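Citrate synthase (Pyrobaculum aerophilum, PDB 2IBP) probably catalyses the condensation of oxaloacetate with acetyl-CoA and water to give citrate and CoA, a step of the tricarboxylic acid cycle. Local coordinates at residues Y164-S169 with G357-Y362; D197-R202 with A311-P316. One frame throughout, in Å; residues are numbered along the deposited sequence.

Contact 1: residues Y164-S169 with G357-Y362; sequences YHYRFS and GIPYEY. With ACT (acetate ion), chain C.
His165, in the last turns of helix 141-169, meets the phenol of Tyr362 from the loop that leads into helix 363-382. The imidazole turns its edge to the hydroxyl, and ND1 and Tyr362 OH share a hydrogen bond of 2.6 Å in which either may be the donor. Histidine suits this buried place because both ring nitrogens find partners: NE2 donates to the carbonyl O of Leu104 while ND1 pairs with the phenol, so the ring is gripped at both ends and its rotation is fixed. One residue on, Tyr166 sends CG anti to the backbone N (chi1 171°), which brings the edge of its ring against the face of the Tyr362 phenol. The two rings form a T-shaped stack, planes at 89° and centroids 5.5 Å apart; Tyr166 CB adds a CH-pi contact over the same ring. Farther out, CG and CD of Pro359 lie against Tyr166 CE1, CG at 3.7 Å, the two side chains crossing at about a right angle. Beyond Pro359, Tyr360 N donates to O of an acetate, probably from the crystallisation liquor, at 2.9 Å, and the acetate methyl lies over the Tyr360 ring. At the helix end Ser169 OG donates to Tyr166 O (2.7 Å), which holds the hydroxyl against its own helix. Together His165, Tyr166 and Tyr362 make an aromatic cluster that ties a helix C-terminus to an interhelical loop, within the largely helical fold of citrate synthase.

Contact 2: residues D197-R202 with A311-P316; sequences DPLASR and AKFGDP
Asp197 and Lys312 form a salt bridge between two helix ends: Asp197 is the N-cap of helix 198-210, and Lys312 lies in the last turn of helix 297-313. Among the polar interactions, Lys312 NZ donates to Asp197 OD2 at 2.9 Å, approaching on the syn side but 29° out of the carboxylate plane. An aspartate fits because its short carboxylate serves two partners, one oxygen taking the lysine and the other closing the helix start. The nearby ammonium and the helix N-terminus would both be expected to favour its negative charge. Farther along helix 198-210, Arg202 forms a salt bridge with Asp308, a residue that binds magnesium in a structure of this protein, which puts the contact beside that site.

The apolar contacts lie alongside. The extended chain of Lys312 runs past Leu199 in the opposite direction, with Leu199 CD2 a tight 3.5 Å from Lys312 CD, and a bend at the last torsion (chi4 -58°) turns NZ to the carboxylate. Leu199 CD2 also touches Phe313 CE2 at 3.9 Å. The Phe313 ring packs one face beneath CG of Lys312 and turns its CZ edge to the carboxylate, the two planes standing 78° apart.

In the capping bond Leu199 N reaches the anti lone pair of Asp197 OD1 at 3.0 Å.

Both segments of contact 2 fall between the two segments of contact 1 along the chain, the order being 164-169, 197-202, 311-316 and 357-362. The centres of the two contacts lie 19 Å apart and their nearest atoms about 8 Å, without touching. Contact 1 is partly buried, whereas contact 2 is at the surface. Asp315 links the two neighbourhoods indirectly, bonding to Tyr355 in helix 349-356, just before 357-362. Leu199 of contact 2 packs near Asp308, which with Glu304 binds magnesium in a structure of this protein. Contact 1 thus fastens the end of helix 141-169 to the loop before helix 363-382, and contact 2 the start of helix 198-210 to the end of helix 297-313.

Contact 1: residues Y164-S169 with G357-Y362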
ATOM      1  N   TYR A 164     -12.319   0.874 -19.368  1.00  6.90           N
ATOM      2  CA  TYR A 164     -12.257   2.268 -19.794  1.00  8.04           C
ATOM      3  C   TYR A 164     -10.826   2.645 -20.142  1.00  5.61           C
ATOM      4  O   TYR A 164     -10.573   3.289 -21.144  1.00  9.00           O
ATOM      5  CB  TYR A 164     -12.760   3.194 -18.701  1.00  8.63           C
ATOM      6  CG  TYR A 164     -14.264   3.314 -18.589  1.00  7.18           C
ATOM      7  CD1 TYR A 164     -15.106   2.390 -19.186  1.00  7.98           C
ATOM      8  CD2 TYR A 164     -14.838   4.289 -17.778  1.00 10.27           C
ATOM      9  CE1 TYR A 164     -16.492   2.503 -19.080  1.00  7.38           C
ATOM     10  CE2 TYR A 164     -16.220   4.383 -17.636  1.00 11.07           C
ATOM     11  CZ  TYR A 164     -17.038   3.472 -18.282  1.00 11.08           C
ATOM     12  OH  TYR A 164     -18.417   3.525 -18.131  1.00 11.84           O
ATOM     13  N   HIS A 165      -9.886   2.153 -19.347  1.00  8.36           N
ATOM     14  CA  HIS A 165      -8.501   2.429 -19.650  1.00  7.23           C
ATOM     15  C   HIS A 165      -8.129   1.798 -20.984  1.00  6.75           C
ATOM     16  O   HIS A 165      -7.475   2.432 -21.824  1.00  8.16           O
ATOM     17  CB  HIS A 165      -7.581   1.918 -18.573  1.00  9.71           C
ATOM     18  CG  HIS A 165      -6.171   2.341 -18.784  1.00  8.34           C
ATOM     19  ND1 HIS A 165      -5.285   1.592 -19.521  1.00  7.83           N
ATOM     20  CD2 HIS A 165      -5.538   3.503 -18.494  1.00 10.86           C
ATOM     21  CE1 HIS A 165      -4.136   2.238 -19.609  1.00 10.57           C
ATOM     22  NE2 HIS A 165      -4.265   3.403 -18.999  1.00  8.73           N
ATOM     23  N   TYR A 166      -8.539   0.548 -21.185  1.00  9.06           N
ATOM     24  CA  TYR A 166      -8.249  -0.129 -22.450  1.00  8.19           C
ATOM     25  C   TYR A 166      -8.749   0.704 -23.621  1.00  8.69           C
ATOM     26  O   TYR A 166      -8.008   0.970 -24.558  1.00 11.18           O
ATOM     27  CB  TYR A 166      -8.827  -1.529 -22.487  1.00  9.87           C
ATOM     28  CG  TYR A 166      -8.716  -2.155 -23.850  1.00  7.26           C
ATOM     29  CD1 TYR A 166      -7.486  -2.564 -24.336  1.00 13.09           C
ATOM     30  CD2 TYR A 166      -9.825  -2.262 -24.681  1.00  9.92           C
ATOM     31  CE1 TYR A 166      -7.366  -3.083 -25.609  1.00 14.15           C
ATOM     32  CE2 TYR A 166      -9.722  -2.822 -25.935  1.00 10.67           C
ATOM     33  CZ  TYR A 166      -8.489  -3.201 -26.405  1.00 11.00           C
ATOM     34  OH  TYR A 166      -8.394  -3.743 -27.679  1.00 14.58           O
ATOM     35  N   ARG A 167     -10.012   1.100 -23.567  1.00  7.51           N
ATOM     36  CA  ARG A 167     -10.615   1.895 -24.631  1.00  7.20           C
ATOM     37  C   ARG A 167      -9.854   3.193 -24.853  1.00 10.31           C
ATOM     38  O   ARG A 167      -9.511   3.524 -25.980  1.00  9.77           O
ATOM     39  CB  ARG A 167     -12.070   2.202 -24.291  1.00 11.11           C
ATOM     40  CG  ARG A 167     -12.936   0.975 -24.114  1.00 13.57           C
ATOM     41  CD  ARG A 167     -13.149   0.205 -25.392  1.00 14.54           C
ATOM     42  NE  ARG A 167     -13.890   0.977 -26.396  1.00 13.61           N
ATOM     43  CZ  ARG A 167     -14.285   0.454 -27.552  1.00 16.07           C
ATOM     44  NH1 ARG A 167     -14.032  -0.819 -27.826  1.00 14.82           N
ATOM     45  NH2 ARG A 167     -14.940   1.198 -28.415  1.00 17.20           N
ATOM     46  N   PHE A 168      -9.628   3.951 -23.783  1.00  9.80           N
ATOM     47  CA  PHE A 168      -8.896   5.196 -23.917  1.00  9.09           C
ATOM     48  C   PHE A 168      -7.480   4.986 -24.435  1.00  9.41           C
ATOM     49  O   PHE A 168      -6.980   5.814 -25.193  1.00 13.40           O
ATOM     50  CB  PHE A 168      -8.834   5.979 -22.612  1.00  9.49           C
ATOM     51  CG  PHE A 168     -10.140   6.570 -22.175  1.00 10.54           C
ATOM     52  CD1 PHE A 168     -10.929   7.293 -23.050  1.00 13.95           C
ATOM     53  CD2 PHE A 168     -10.451   6.610 -20.835  1.00 15.27           C
ATOM     54  CE1 PHE A 168     -12.088   7.915 -22.611  1.00 20.05           C
ATOM     55  CE2 PHE A 168     -11.615   7.218 -20.388  1.00 15.46           C
ATOM     56  CZ  PHE A 168     -12.408   7.906 -21.273  1.00 13.39           C
ATOM     57  N   SER A 169      -6.830   3.900 -24.017  1.00  9.56           N
ATOM     58  CA  SER A 169      -5.442   3.642 -24.434  1.00  9.38           C
ATOM     59  C   SER A 169      -5.357   3.421 -25.945  1.00 14.31           C
ATOM     60  O   SER A 169      -4.311   3.648 -26.559  1.00 16.08           O
ATOM     61  CB  SER A 169      -4.850   2.436 -23.691  1.00  9.20           C
ATOM     62  OG  SER A 169      -5.369   1.222 -24.188  1.00 11.64           O
ATOM     63  N   GLY A 357      -7.849 -11.442 -27.511  1.00  9.40           N
ATOM     64  CA  GLY A 357      -7.405 -10.115 -27.925  1.00 12.40           C
ATOM     65  C   GLY A 357      -7.128  -9.195 -26.755  1.00 12.52           C
ATOM     66  O   GLY A 357      -7.026  -7.984 -26.916  1.00 13.31           O
ATOM     67  N   ILE A 358      -7.005  -9.768 -25.565  1.00 10.11           N
ATOM     68  CA  ILE A 358      -6.692  -8.963 -24.385  1.00  9.73           C
ATOM     69  C   ILE A 358      -5.186  -8.758 -24.390  1.00  8.39           C
ATOM     70  O   ILE A 358      -4.418  -9.733 -24.424  1.00  9.59           O
ATOM     71  CB  ILE A 358      -7.095  -9.678 -23.101  1.00  9.08           C
ATOM     72  CG1 ILE A 358      -8.626  -9.868 -23.078  1.00 11.13           C
ATOM     73  CG2 ILE A 358      -6.565  -8.907 -21.870  1.00  9.24           C
ATOM     74  CD1 ILE A 358      -9.130 -10.711 -21.939  1.00 17.75           C
ATOM     75  N   PRO A 359      -4.744  -7.490 -24.455  1.00  9.63           N
ATOM     76  CA  PRO A 359      -3.298  -7.250 -24.454  1.00 10.11           C
ATOM     77  C   PRO A 359      -2.632  -7.747 -23.167  1.00  9.76           C
ATOM     78  O   PRO A 359      -3.240  -7.746 -22.099  1.00  9.14           O
ATOM     79  CB  PRO A 359      -3.186  -5.727 -24.597  1.00  9.03           C
ATOM     80  CG  PRO A 359      -4.477  -5.304 -25.144  1.00 10.19           C
ATOM     81  CD  PRO A 359      -5.499  -6.239 -24.555  1.00 10.23           C
ATOM     82  N   TYR A 360      -1.361  -8.109 -23.258  1.00  9.35           N
ATOM     83  CA  TYR A 360      -0.642  -8.642 -22.111  1.00  7.69           C
ATOM     84  C   TYR A 360      -0.722  -7.741 -20.885  1.00  8.48           C
ATOM     85  O   TYR A 360      -0.815  -8.233 -19.749  1.00  7.84           O
ATOM     86  CB  TYR A 360       0.842  -8.780 -22.435  1.00 10.62           C
ATOM     87  CG  TYR A 360       1.174  -9.832 -23.454  1.00  9.24           C
ATOM     88  CD1 TYR A 360       0.838 -11.158 -23.233  1.00 11.87           C
ATOM     89  CD2 TYR A 360       1.974  -9.530 -24.540  1.00 12.38           C
ATOM     90  CE1 TYR A 360       1.219 -12.153 -24.123  1.00 11.98           C
ATOM     91  CE2 TYR A 360       2.357 -10.518 -25.442  1.00 13.52           C
ATOM     92  CZ  TYR A 360       1.984 -11.823 -25.222  1.00 12.24           C
ATOM     93  OH  TYR A 360       2.349 -12.812 -26.122  1.00 14.61           O
ATOM     94  N   GLU A 361      -0.601  -6.439 -21.101  1.00  9.59           N
ATOM     95  CA  GLU A 361      -0.583  -5.484 -20.002  0.50 10.40           C
ATOM     96  C   GLU A 361      -1.900  -5.430 -19.229  1.00  5.35           C
ATOM     97  O   GLU A 361      -1.953  -4.845 -18.150  1.00  8.88           O
ATOM     98  CB  GLU A 361      -0.166  -4.092 -20.478  0.50 10.56           C
ATOM     99  CG  GLU A 361      -1.070  -3.439 -21.520  0.50 14.90           C
ATOM    100  CD  GLU A 361      -0.745  -3.785 -22.982  0.50 13.95           C
ATOM    101  OE1 GLU A 361       0.002  -4.747 -23.277  0.50 12.60           O
ATOM    102  OE2 GLU A 361      -1.260  -3.049 -23.856  0.50 25.99           O
ATOM    103  N   TYR A 362      -2.945  -6.055 -19.777  1.00  6.21           N
ATOM    104  CA  TYR A 362      -4.249  -6.126 -19.086  1.00  6.91           C
ATOM    105  C   TYR A 362      -4.435  -7.435 -18.322  1.00  7.26           C
ATOM    106  O   TYR A 362      -5.425  -7.610 -17.618  1.00  7.20           O
ATOM    107  CB  TYR A 362      -5.422  -5.832 -20.020  1.00  5.71           C
ATOM    108  CG  TYR A 362      -5.448  -4.382 -20.432  1.00  8.29           C
ATOM    109  CD1 TYR A 362      -6.070  -3.417 -19.629  1.00  8.67           C
ATOM    110  CD2 TYR A 362      -4.694  -3.935 -21.503  1.00  8.65           C
ATOM    111  CE1 TYR A 362      -6.016  -2.094 -19.943  1.00  7.02           C
ATOM    112  CE2 TYR A 362      -4.610  -2.601 -21.808  1.00 10.10           C
ATOM    113  CZ  TYR A 362      -5.248  -1.668 -21.008  1.00  9.54           C
ATOM    114  OH  TYR A 362      -5.157  -0.324 -21.305  1.00  9.57           O
TER
HETATM  115  C   ACT C 902      -0.280  -8.528 -26.806  1.00 30.14           C
HETATM  116  O   ACT C 902      -0.329  -7.640 -25.917  1.00 18.87           O
HETATM  117  OXT ACT C 902       0.465  -8.292 -27.787  1.00 28.98           O
HETATM  118  CH3 ACT C 902      -1.052  -9.814 -26.705  1.00 23.16           C

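Contact 2: residues D197-R202 with A311-P316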
ATOM      1  N   ASP A 197     -19.021 -13.722 -27.140  1.00 11.52           N
ATOM      2  CA  ASP A 197     -19.417 -15.096 -27.381  0.50  2.08           C
ATOM      3  C   ASP A 197     -19.533 -15.722 -25.988  1.00 11.44           C
ATOM      4  O   ASP A 197     -18.740 -15.426 -25.083  1.00 10.90           O
ATOM      5  CB  ASP A 197     -18.339 -15.819 -28.193  0.50  4.59           C
ATOM      6  CG  ASP A 197     -18.752 -17.212 -28.612  0.50 14.16           C
ATOM      7  OD1 ASP A 197     -18.876 -18.095 -27.737  0.50 20.40           O
ATOM      8  OD2 ASP A 197     -18.866 -17.448 -29.834  0.50 30.38           O
ATOM      9  N   PRO A 198     -20.567 -16.530 -25.778  1.00 14.01           N
ATOM     10  CA  PRO A 198     -20.776 -17.209 -24.502  1.00 12.91           C
ATOM     11  C   PRO A 198     -19.541 -17.913 -23.945  1.00 10.20           C
ATOM     12  O   PRO A 198     -19.332 -17.928 -22.732  1.00 11.87           O
ATOM     13  CB  PRO A 198     -21.843 -18.256 -24.831  1.00 20.20           C
ATOM     14  CG  PRO A 198     -22.529 -17.751 -26.043  1.00 17.09           C
ATOM     15  CD  PRO A 198     -21.645 -16.794 -26.746  1.00 16.30           C
ATOM     16  N   LEU A 199     -18.771 -18.551 -24.811  1.00 10.01           N
ATOM     17  CA  LEU A 199     -17.585 -19.263 -24.386  1.00 10.85           C
ATOM     18  C   LEU A 199     -16.511 -18.294 -23.846  1.00  9.18           C
ATOM     19  O   LEU A 199     -15.864 -18.586 -22.840  1.00 10.16           O
ATOM     20  CB  LEU A 199     -17.053 -20.089 -25.550  1.00 12.53           C
ATOM     21  CG  LEU A 199     -15.882 -21.028 -25.301  1.00 17.06           C
ATOM     22  CD1 LEU A 199     -16.086 -21.900 -24.081  1.00 20.37           C
ATOM     23  CD2 LEU A 199     -15.684 -21.864 -26.576  1.00 16.27           C
ATOM     24  N   ALA A 200     -16.388 -17.119 -24.458  1.00  8.83           N
ATOM     25  CA  ALA A 200     -15.422 -16.120 -23.990  1.00  8.58           C
ATOM     26  C   ALA A 200     -15.867 -15.591 -22.620  1.00  9.67           C
ATOM     27  O   ALA A 200     -15.055 -15.486 -21.695  1.00 10.15           O
ATOM     28  CB  ALA A 200     -15.272 -14.984 -25.000  1.00 10.23           C
ATOM     29  N   SER A 201     -17.165 -15.316 -22.477  1.00  8.25           N
ATOM     30  CA  SER A 201     -17.705 -14.844 -21.190  1.00  6.12           C
ATOM     31  C   SER A 201     -17.488 -15.881 -20.105  1.00  8.13           C
ATOM     32  O   SER A 201     -17.194 -15.545 -18.960  1.00  9.58           O
ATOM     33  CB  SER A 201     -19.205 -14.555 -21.292  1.00 16.30           C
ATOM     34  OG  SER A 201     -19.431 -13.513 -22.209  1.00 21.49           O
ATOM     35  N   ARG A 202     -17.752 -17.141 -20.432  1.00  7.81           N
ATOM     36  CA  ARG A 202     -17.517 -18.205 -19.461  1.00  9.38           C
ATOM     37  C   ARG A 202     -16.067 -18.220 -18.990  1.00  7.93           C
ATOM     38  O   ARG A 202     -15.783 -18.455 -17.822  1.00  9.02           O
ATOM     39  CB  ARG A 202     -17.908 -19.578 -20.015  1.00  9.11           C
ATOM     40  CG  ARG A 202     -17.670 -20.694 -19.017  1.00 11.56           C
ATOM     41  CD  ARG A 202     -18.349 -21.988 -19.405  1.00 13.04           C
ATOM     42  NE  ARG A 202     -17.769 -22.667 -20.557  1.00 11.48           N
ATOM     43  CZ  ARG A 202     -16.849 -23.631 -20.498  1.00  9.63           C
ATOM     44  NH1 ARG A 202     -16.277 -23.985 -19.345  1.00 12.88           N
ATOM     45  NH2 ARG A 202     -16.459 -24.222 -21.613  1.00 12.18           N
ATOM     46  N   ALA A 311     -10.984 -25.417 -29.069  1.00 12.59           N
ATOM     47  CA  ALA A 311     -11.777 -26.354 -29.877  1.00 11.68           C
ATOM     48  C   ALA A 311     -12.753 -25.522 -30.722  1.00 15.54           C
ATOM     49  O   ALA A 311     -12.976 -25.820 -31.899  1.00 18.79           O
ATOM     50  CB  ALA A 311     -12.518 -27.328 -29.004  1.00 14.47           C
ATOM     51  N   LYS A 312     -13.298 -24.452 -30.140  1.00 11.13           N
ATOM     52  CA  LYS A 312     -14.231 -23.601 -30.860  1.00 15.82           C
ATOM     53  C   LYS A 312     -13.575 -22.580 -31.772  1.00 16.60           C
ATOM     54  O   LYS A 312     -13.953 -22.459 -32.934  1.00 19.07           O
ATOM     55  CB  LYS A 312     -15.169 -22.870 -29.901  1.00 14.97           C
ATOM     56  CG  LYS A 312     -16.204 -22.014 -30.625  1.00 22.80           C
ATOM     57  CD  LYS A 312     -17.158 -21.350 -29.656  1.00 27.44           C
ATOM     58  CE  LYS A 312     -18.346 -20.717 -30.370  1.00 36.71           C
ATOM     59  NZ  LYS A 312     -17.965 -19.704 -31.385  1.00 38.02           N
ATOM     60  N   PHE A 313     -12.604 -21.838 -31.251  1.00 11.53           N
ATOM     61  CA  PHE A 313     -12.002 -20.742 -31.990  1.00 12.73           C
ATOM     62  C   PHE A 313     -10.681 -21.066 -32.664  1.00 15.35           C
ATOM     63  O   PHE A 313     -10.122 -20.223 -33.360  1.00 21.13           O
ATOM     64  CB  PHE A 313     -11.807 -19.543 -31.075  1.00 14.95           C
ATOM     65  CG  PHE A 313     -13.085 -19.008 -30.523  1.00 15.21           C
ATOM     66  CD1 PHE A 313     -13.944 -18.290 -31.338  1.00 19.28           C
ATOM     67  CD2 PHE A 313     -13.445 -19.231 -29.201  1.00 15.06           C
ATOM     68  CE1 PHE A 313     -15.146 -17.809 -30.849  1.00 25.74           C
ATOM     69  CE2 PHE A 313     -14.639 -18.730 -28.703  1.00 17.55           C
ATOM     70  CZ  PHE A 313     -15.491 -18.030 -29.531  1.00 24.01           C
ATOM     71  N   GLY A 314     -10.166 -22.256 -32.423  1.00 14.71           N
ATOM     72  CA  GLY A 314      -8.891 -22.644 -33.004  1.00 16.09           C
ATOM     73  C   GLY A 314      -7.723 -22.282 -32.105  1.00 18.43           C
ATOM     74  O   GLY A 314      -7.871 -21.588 -31.103  1.00 15.84           O
ATOM     75  N   ASP A 315      -6.544 -22.742 -32.494  1.00 13.05           N
ATOM     76  CA  ASP A 315      -5.323 -22.540 -31.730  1.00 11.21           C
ATOM     77  C   ASP A 315      -4.298 -22.027 -32.740  1.00 12.20           C
ATOM     78  O   ASP A 315      -3.285 -22.687 -32.962  1.00 11.85           O
ATOM     79  CB  ASP A 315      -4.897 -23.903 -31.181  1.00 12.55           C
ATOM     80  CG  ASP A 315      -3.745 -23.840 -30.194  1.00 12.94           C
ATOM     81  OD1 ASP A 315      -3.576 -22.807 -29.496  1.00 12.79           O
ATOM     82  OD2 ASP A 315      -3.056 -24.875 -30.068  1.00 12.99           O
ATOM     83  N   PRO A 316      -4.552 -20.841 -33.331  1.00 11.96           N
ATOM     84  CA  PRO A 316      -3.731 -20.295 -34.430  1.00 14.80           C
ATOM     85  C   PRO A 316      -2.259 -20.070 -34.143  1.00 18.36           C
ATOM     86  O   PRO A 316      -1.446 -20.041 -35.069  1.00 15.76           O
ATOM     87  CB  PRO A 316      -4.415 -18.964 -34.766  1.00 20.59           C
ATOM     88  CG  PRO A 316      -5.243 -18.628 -33.587  1.00 19.54           C
ATOM     89  CD  PRO A 316      -5.642 -19.921 -32.957  1.00 14.11           C
TER